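Local coordinates for protein putative thioesterase (Novosphingobium aromaticivorans, PDB 3CJY) that is a putative acyl-CoA thioesterase of double hotdog fold that probably hydrolyses the thioester bond of acyl-CoA substrates and binds calcium, at residues E147-R152 / A185-I190; L45-E50 / L75-L80. One frame throughout, in Å; residues are numbered along the deposited sequence.

Contact 1 of 2, residues E147-R152 / A185-I190; sequences EGIEVR and ADFLPI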
ATOM      1  N   GLU A 147     -15.412  20.037   7.340  1.00 16.64           N
ATOM      2  CA  GLU A 147     -15.906  21.430   7.160  1.00 17.93           C
ATOM      3  C   GLU A 147     -14.808  22.307   6.600  1.00 16.91           C
ATOM      4  O   GLU A 147     -15.062  23.349   5.990  1.00 17.40           O
ATOM      5  CB  GLU A 147     -16.408  22.055   8.482  1.00 18.47           C
ATOM      6  CG  GLU A 147     -17.566  21.344   9.107  1.00 23.73           C
ATOM      7  CD  GLU A 147     -18.005  21.931  10.450  1.00 28.68           C
ATOM      8  OE1 GLU A 147     -17.631  23.082  10.772  1.00 30.40           O
ATOM      9  OE2 GLU A 147     -18.722  21.216  11.189  1.00 33.11           O
ATOM     10  N   GLY A 148     -13.573  21.895   6.833  1.00 15.72           N
ATOM     11  CA  GLY A 148     -12.432  22.677   6.389  1.00 14.84           C
ATOM     12  C   GLY A 148     -11.965  22.366   4.974  1.00 14.69           C
ATOM     13  O   GLY A 148     -10.985  22.928   4.516  1.00 14.12           O
ATOM     14  N   ILE A 149     -12.708  21.527   4.271  1.00 14.45           N
ATOM     15  CA  ILE A 149     -12.322  21.150   2.931  1.00 14.68           C
ATOM     16  C   ILE A 149     -13.426  21.489   1.955  1.00 14.46           C
ATOM     17  O   ILE A 149     -14.592  21.196   2.205  1.00 15.62           O
ATOM     18  CB  ILE A 149     -12.071  19.615   2.836  1.00 14.35           C
ATOM     19  CG1 ILE A 149     -11.099  19.140   3.937  1.00 14.80           C
ATOM     20  CG2 ILE A 149     -11.569  19.262   1.446  1.00 13.41           C
ATOM     21  CD1 ILE A 149      -9.710  19.820   3.895  1.00 14.40           C
ATOM     22  N   GLU A 150     -13.049  22.158   0.872  1.00 15.13           N
ATOM     23  CA  GLU A 150     -13.975  22.453  -0.205  1.00 14.87           C
ATOM     24  C   GLU A 150     -13.968  21.263  -1.185  1.00 15.79           C
ATOM     25  O   GLU A 150     -12.908  20.859  -1.684  1.00 15.16           O
ATOM     26  CB  GLU A 150     -13.621  23.783  -0.891  1.00 16.10           C
ATOM     27  CG  GLU A 150     -14.657  24.192  -1.947  1.00 18.84           C
ATOM     28  CD  GLU A 150     -14.370  25.550  -2.545  1.00 21.13           C
ATOM     29  OE1 GLU A 150     -13.289  26.138  -2.239  1.00 22.74           O
ATOM     30  OE2 GLU A 150     -15.223  26.002  -3.339  1.00 24.50           O
ATOM     31  N   VAL A 151     -15.138  20.679  -1.420  1.00 13.93           N
ATOM     32  CA  VAL A 151     -15.253  19.479  -2.266  1.00 13.30           C
ATOM     33  C   VAL A 151     -16.168  19.667  -3.437  1.00 14.23           C
ATOM     34  O   VAL A 151     -17.310  20.115  -3.284  1.00 13.05           O
ATOM     35  CB  VAL A 151     -15.762  18.264  -1.412  1.00 13.42           C
ATOM     36  CG1 VAL A 151     -15.793  16.972  -2.184  1.00 11.99           C
ATOM     37  CG2 VAL A 151     -14.948  18.078  -0.110  1.00 11.49           C
ATOM     38  N   ARG A 152     -15.658  19.353  -4.613  1.00 13.18           N
ATOM     39  CA  ARG A 152     -16.458  19.398  -5.808  1.00 13.47           C
ATOM     40  C   ARG A 152     -16.449  18.052  -6.537  1.00 13.98           C
ATOM     41  O   ARG A 152     -15.495  17.270  -6.452  1.00 13.55           O
ATOM     42  CB  ARG A 152     -15.959  20.488  -6.718  1.00 13.25           C
ATOM     43  CG  ARG A 152     -16.079  21.861  -6.057  1.00 14.61           C
ATOM     44  CD  ARG A 152     -15.609  22.962  -6.980  1.00 14.74           C
ATOM     45  NE  ARG A 152     -15.640  24.266  -6.292  1.00 14.50           N
ATOM     46  CZ  ARG A 152     -15.169  25.376  -6.828  1.00 15.33           C
ATOM     47  NH1 ARG A 152     -14.703  25.378  -8.059  1.00 16.27           N
ATOM     48  NH2 ARG A 152     -15.174  26.494  -6.133  1.00 16.95           N
ATOM     49  N   ALA A 185      -5.740  11.389   0.684  1.00 12.81           N
ATOM     50  CA  ALA A 185      -5.683   9.966   0.361  1.00 13.46           C
ATOM     51  C   ALA A 185      -6.734   9.186   1.170  1.00 15.34           C
ATOM     52  O   ALA A 185      -7.256   8.185   0.725  1.00 17.23           O
ATOM     53  CB  ALA A 185      -4.250   9.354   0.644  1.00 13.56           C
ATOM     54  N   ASP A 186      -7.027   9.668   2.382  1.00 14.76           N
ATOM     55  CA  ASP A 186      -8.002   8.991   3.257  1.00 14.03           C
ATOM     56  C   ASP A 186      -9.460   9.406   3.025  1.00 14.06           C
ATOM     57  O   ASP A 186     -10.317   9.262   3.908  1.00 13.66           O
ATOM     58  CB  ASP A 186      -7.603   9.120   4.705  1.00 13.09           C
ATOM     59  CG  ASP A 186      -8.322   8.103   5.621  1.00 16.00           C
ATOM     60  OD1 ASP A 186      -8.472   6.937   5.231  1.00 15.69           O
ATOM     61  OD2 ASP A 186      -8.743   8.491   6.734  1.00 16.46           O
ATOM     62  N   PHE A 187      -9.748   9.853   1.810  1.00 13.31           N
ATOM     63  CA  PHE A 187     -11.113  10.059   1.369  1.00 13.63           C
ATOM     64  C   PHE A 187     -11.715   8.767   0.735  1.00 14.07           C
ATOM     65  O   PHE A 187     -12.866   8.721   0.330  1.00 14.61           O
ATOM     66  CB  PHE A 187     -11.202  11.231   0.396  1.00 14.40           C
ATOM     67  CG  PHE A 187     -11.375  12.568   1.059  1.00 13.89           C
ATOM     68  CD1 PHE A 187     -10.416  13.056   1.937  1.00 15.52           C
ATOM     69  CD2 PHE A 187     -12.493  13.354   0.762  1.00 15.02           C
ATOM     70  CE1 PHE A 187     -10.561  14.264   2.557  1.00 15.02           C
ATOM     71  CE2 PHE A 187     -12.643  14.601   1.362  1.00 15.78           C
ATOM     72  CZ  PHE A 187     -11.662  15.054   2.253  1.00 14.47           C
ATOM     73  N   LEU A 188     -10.948   7.684   0.752  1.00 13.53           N
ATOM     74  CA  LEU A 188     -11.437   6.424   0.165  1.00 12.59           C
ATOM     75  C   LEU A 188     -12.692   5.899   0.851  1.00 14.12           C
ATOM     76  O   LEU A 188     -13.477   5.249   0.202  1.00 13.95           O
ATOM     77  CB  LEU A 188     -10.353   5.339   0.072  1.00 13.02           C
ATOM     78  CG  LEU A 188      -9.485   5.435  -1.165  1.00 11.33           C
ATOM     79  CD1 LEU A 188      -8.228   4.606  -1.046  1.00 14.86           C
ATOM     80  CD2 LEU A 188     -10.303   5.044  -2.416  1.00 12.75           C
ATOM     81  N   PRO A 189     -12.844   6.098   2.182  1.00 13.50           N
ATOM     82  CA  PRO A 189     -14.141   5.625   2.740  1.00 14.43           C
ATOM     83  C   PRO A 189     -15.382   6.244   2.058  1.00 14.39           C
ATOM     84  O   PRO A 189     -16.416   5.607   1.908  1.00 14.85           O
ATOM     85  CB  PRO A 189     -14.002   5.949   4.233  1.00 13.87           C
ATOM     86  CG  PRO A 189     -12.515   5.924   4.474  1.00 14.92           C
ATOM     87  CD  PRO A 189     -11.895   6.496   3.252  1.00 14.13           C
ATOM     88  N   ILE A 190     -15.258   7.464   1.555  1.00 14.82           N
ATOM     89  CA  ILE A 190     -16.351   8.128   0.841  1.00 15.02           C
ATOM     90  C   ILE A 190     -16.569   7.407  -0.487  1.00 14.92           C
ATOM     91  O   ILE A 190     -17.694   7.129  -0.875  1.00 15.19           O
ATOM     92  CB  ILE A 190     -16.050   9.640   0.627  1.00 16.44           C
ATOM     93  CG1 ILE A 190     -16.063  10.364   1.991  1.00 18.71           C
ATOM     94  CG2 ILE A 190     -17.045  10.246  -0.329  1.00 18.21           C
ATOM     95  CD1 ILE A 190     -15.589  11.774   1.914  1.00 21.86           C
TER
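Phe-187 reaches across to the strand that begins at Ile-149 and is met there by methyls of two beta-branched residues. Its ring tip, CZ, lies 4.3 Å from CG2 of Ile-149, while CE2, one atom back along the ring, stands 4.4 Å from CG2 of Val-151. Both methyls come in obliquely to the ring, and at these distances the touch is a loose van der Waals one. The long reach explains why an aromatic residue suits the place: the backbones are far apart, with CA of Val-151 10.9 Å from CA of Phe-187, and a flat, rigid side chain spans about half of that gap, the methyls of the strand closing the rest. The side chain leaves its backbone, in the short bend between two helices, toward the strand, and chi1 of -87° carries the ring on in that direction. Ile-149 and Val-151 are two residues apart in an extended chain, which places their side chains on one face of the strand, and beta-branched residues fit this conformation well while offering methyls close to the backbone.

The other face of the strand is polar. Glu-150 and Arg-152 form a salt bridge there, NH2 of Arg-152 donating to OE2 of Glu-150 at 2.8 Å; the nitrogen approaches from above the carboxylate plane, and the bond is bent, with an angle of 146° at the hydrogen. Arg-169 also pairs with Glu-150, and Asp-128 with Arg-152, so each charge has a second partner.

In the C-terminal hotdog unit, strand 149-153 runs antiparallel to strand 163-170, whose Leu-168 touches both Val-151 and Phe-187. Cys-222 and Met-224 of strand 220-230 add to the ring's surroundings. Phe-187 thus packs the junction between helices 178-185 and 188-196 against the concave sheet typical of this fold.

Contact 2 of 2, residues L45-E50 / L75-L80; sequences LDVAAE and LTVEVL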
ATOM      1  N   LEU A  45       3.852  10.798   9.278  1.00 15.38           N
ATOM      2  CA  LEU A  45       4.825  11.193   8.287  1.00 16.15           C
ATOM      3  C   LEU A  45       5.559  12.461   8.655  1.00 16.23           C
ATOM      4  O   LEU A  45       6.739  12.623   8.347  1.00 17.34           O
ATOM      5  CB  LEU A  45       4.172  11.386   6.936  1.00 15.57           C
ATOM      6  CG  LEU A  45       3.451  10.199   6.289  1.00 18.33           C
ATOM      7  CD1 LEU A  45       2.795  10.686   4.983  1.00 17.69           C
ATOM      8  CD2 LEU A  45       4.423   9.052   6.054  1.00 23.14           C
ATOM      9  N   ASP A  46       4.856  13.342   9.358  0.50 16.78           N
ATOM     10  CA  ASP A  46       5.400  14.629   9.770  0.50 16.71           C
ATOM     11  C   ASP A  46       6.527  14.404  10.793  0.50 16.50           C
ATOM     12  O   ASP A  46       7.647  14.860  10.601  0.50 16.06           O
ATOM     13  CB  ASP A  46       4.294  15.532  10.352  0.50 17.28           C
ATOM     14  CG  ASP A  46       4.756  16.969  10.557  0.50 18.33           C
ATOM     15  OD1 ASP A  46       4.896  17.699   9.556  0.50 21.95           O
ATOM     16  OD2 ASP A  46       4.967  17.376  11.709  0.50 20.51           O
ATOM     17  N   VAL A  47       6.230  13.613  11.815  1.00 16.26           N
ATOM     18  CA  VAL A  47       7.187  13.357  12.915  1.00 15.09           C
ATOM     19  C   VAL A  47       8.410  12.572  12.408  1.00 14.85           C
ATOM     20  O   VAL A  47       9.537  12.787  12.862  1.00 15.12           O
ATOM     21  CB  VAL A  47       6.514  12.707  14.174  1.00 14.81           C
ATOM     22  CG1 VAL A  47       5.463  13.654  14.702  1.00 14.48           C
ATOM     23  CG2 VAL A  47       5.920  11.291  13.921  1.00 12.90           C
ATOM     24  N   ALA A  48       8.177  11.681  11.458  1.00 15.16           N
ATOM     25  CA  ALA A  48       9.258  10.882  10.844  1.00 15.29           C
ATOM     26  C   ALA A  48      10.196  11.811  10.075  1.00 15.92           C
ATOM     27  O   ALA A  48      11.413  11.772  10.263  1.00 17.16           O
ATOM     28  CB  ALA A  48       8.703   9.782   9.905  1.00 14.91           C
ATOM     29  N   ALA A  49       9.635  12.673   9.243  1.00 16.80           N
ATOM     30  CA  ALA A  49      10.461  13.598   8.443  1.00 17.28           C
ATOM     31  C   ALA A  49      11.214  14.576   9.352  1.00 18.05           C
ATOM     32  O   ALA A  49      12.392  14.893   9.137  1.00 16.70           O
ATOM     33  CB  ALA A  49       9.598  14.339   7.440  1.00 16.55           C
ATOM     34  N   GLU A  50      10.546  14.988  10.415  1.00 18.85           N
ATOM     35  CA  GLU A  50      11.113  15.984  11.347  1.00 19.64           C
ATOM     36  C   GLU A  50      12.248  15.338  12.154  1.00 18.96           C
ATOM     37  O   GLU A  50      13.283  15.951  12.448  1.00 19.65           O
ATOM     38  CB  GLU A  50       9.975  16.518  12.243  1.00 20.82           C
ATOM     39  CG  GLU A  50       9.938  18.036  12.441  1.00 27.08           C
ATOM     40  CD  GLU A  50      10.713  18.483  13.618  1.00 33.03           C
ATOM     41  OE1 GLU A  50      10.952  17.615  14.492  1.00 37.37           O
ATOM     42  OE2 GLU A  50      11.074  19.683  13.683  1.00 37.34           O
ATOM     43  N   LEU A  75       3.215  10.358  19.839  1.00 15.60           N
ATOM     44  CA  LEU A  75       3.882   9.697  18.732  1.00 17.08           C
ATOM     45  C   LEU A  75       5.336   9.486  19.068  1.00 16.99           C
ATOM     46  O   LEU A  75       6.012  10.398  19.531  1.00 16.78           O
ATOM     47  CB  LEU A  75       3.751  10.481  17.438  1.00 16.96           C
ATOM     48  CG  LEU A  75       2.362  10.841  16.931  1.00 19.66           C
ATOM     49  CD1 LEU A  75       2.028  12.285  17.305  1.00 20.61           C
ATOM     50  CD2 LEU A  75       2.330  10.712  15.432  1.00 20.98           C
ATOM     51  N   THR A  76       5.781   8.242  18.897  1.00 16.53           N
ATOM     52  CA  THR A  76       7.156   7.854  19.162  1.00 16.88           C
ATOM     53  C   THR A  76       7.791   7.329  17.879  1.00 16.09           C
ATOM     54  O   THR A  76       7.258   6.450  17.217  1.00 15.76           O
ATOM     55  CB  THR A  76       7.246   6.824  20.277  1.00 17.32           C
ATOM     56  OG1 THR A  76       6.564   7.323  21.432  1.00 21.73           O
ATOM     57  CG2 THR A  76       8.704   6.560  20.665  1.00 18.44           C
ATOM     58  N   VAL A  77       8.937   7.898  17.559  1.00 16.24           N
ATOM     59  CA  VAL A  77       9.693   7.564  16.349  1.00 16.35           C
ATOM     60  C   VAL A  77      10.948   6.758  16.617  1.00 17.02           C
ATOM     61  O   VAL A  77      11.755   7.121  17.475  1.00 16.66           O
ATOM     62  CB  VAL A  77      10.163   8.823  15.631  1.00 16.01           C
ATOM     63  CG1 VAL A  77      10.818   8.482  14.291  1.00 15.59           C
ATOM     64  CG2 VAL A  77       9.021   9.812  15.429  1.00 17.26           C
ATOM     65  N   GLU A  78      11.080   5.651  15.890  1.00 17.59           N
ATOM     66  CA  GLU A  78      12.263   4.816  15.931  1.00 19.18           C
ATOM     67  C   GLU A  78      12.901   4.818  14.554  1.00 18.83           C
ATOM     68  O   GLU A  78      12.281   4.418  13.580  1.00 19.81           O
ATOM     69  CB  GLU A  78      11.887   3.379  16.284  1.00 19.74           C
ATOM     70  CG  GLU A  78      13.061   2.415  16.270  1.00 24.03           C
ATOM     71  CD  GLU A  78      12.634   0.963  16.532  1.00 28.97           C
ATOM     72  OE1 GLU A  78      11.469   0.605  16.258  1.00 33.66           O
ATOM     73  OE2 GLU A  78      13.480   0.163  16.985  1.00 33.10           O
ATOM     74  N   VAL A  79      14.168   5.201  14.487  1.00 19.25           N
ATOM     75  CA  VAL A  79      14.890   5.198  13.236  1.00 20.15           C
ATOM     76  C   VAL A  79      15.604   3.848  13.112  1.00 20.98           C
ATOM     77  O   VAL A  79      16.476   3.487  13.920  1.00 19.94           O
ATOM     78  CB  VAL A  79      15.885   6.384  13.148  1.00 20.19           C
ATOM     79  CG1 VAL A  79      16.602   6.348  11.825  1.00 19.75           C
ATOM     80  CG2 VAL A  79      15.148   7.713  13.365  1.00 22.60           C
ATOM     81  N   LEU A  80      15.219   3.090  12.105  1.00 22.73           N
ATOM     82  CA  LEU A  80      15.788   1.762  11.877  1.00 25.10           C
ATOM     83  C   LEU A  80      17.086   1.888  11.071  1.00 27.69           C
ATOM     84  O   LEU A  80      17.976   1.054  11.174  1.00 29.75           O
ATOM     85  CB  LEU A  80      14.808   0.855  11.143  1.00 24.40           C
ATOM     86  CG  LEU A  80      13.446   0.651  11.766  1.00 23.63           C
ATOM     87  CD1 LEU A  80      12.600  -0.284  10.888  1.00 23.58           C
ATOM     88  CD2 LEU A  80      13.536   0.099  13.200  1.00 21.81           C
TER
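Val-47 projects from helix 37-52 onto strand 72-79, and one of its methyls does most of the touching. CG2 of Val-47 lies 3.8 Å from CG2 of Val-77 and 3.9 Å from CD2 of Leu-75, so it meets two residues of the same strand face. With chi1 at -61°, this methyl sits between the backbone N and the carbonyl carbon of its own residue. The Val-47 and Leu-75 side chains meet nearly at right angles; Val-77 approaches more slantwise, and its CG2 is also 4.0 Å from CB of Val-47. The Ala-48 backbone passes close to Val-77, its N 4.5 Å from CG2 of Val-77, while its methyl turns to Ile-105 and Leu-107 of strand 98-107, where a small residue suits. Leucine, with its longer side chain, spans the wider separation at the other end.

The helix and strand axes approach to 8.8 Å, their directions diverging by 45°. This is the helix-on-sheet packing of the hotdog fold, in which a long helix lies against the concave side of an antiparallel sheet, here in the N-terminal unit. Leu-75 and Val-77 face the helix, whereas Thr-76 points away from it, as expected for the outer side of such a sheet.

Further out, Val-91 of strand 87-95 touches both Val-47 and Leu-75, and Leu-9 touches the same pair. The strand is held in place by antiparallel backbone bonds to Tyr-17 and Ala-15 on one flank and to Ala-92 and Arg-90 on the other. One helical turn beyond Val-47, the hydroxyl of Thr-51 hydrogen-bonds to the Val-47 carbonyl oxygen; Thr-51 packs on Val-77 and, together with Asp-14, belongs to the calcium site, with the metal about 8 Å from the Val-77 side chain.

Overall arrangement
Both contacts are buried and apolar, yet they lie in different hotdog units, on opposite sides of the chain's centre and with their own centres about 25 Å apart. Contact 2 joins the long helix of the N-terminal unit to its sheet through valine and leucine side chains, with the backbones closer together and more surface buried. Contact 1, nearer the middle of the chain, spans a wider gap in the C-terminal unit with a single aromatic ring. Polar chemistry also differs: salt bridges occupy the far face of the strand in contact 1, whereas contact 2 adjoins the calcium site. Separately, Leu-80, at the end of segment 75-80, packs on the second subunit.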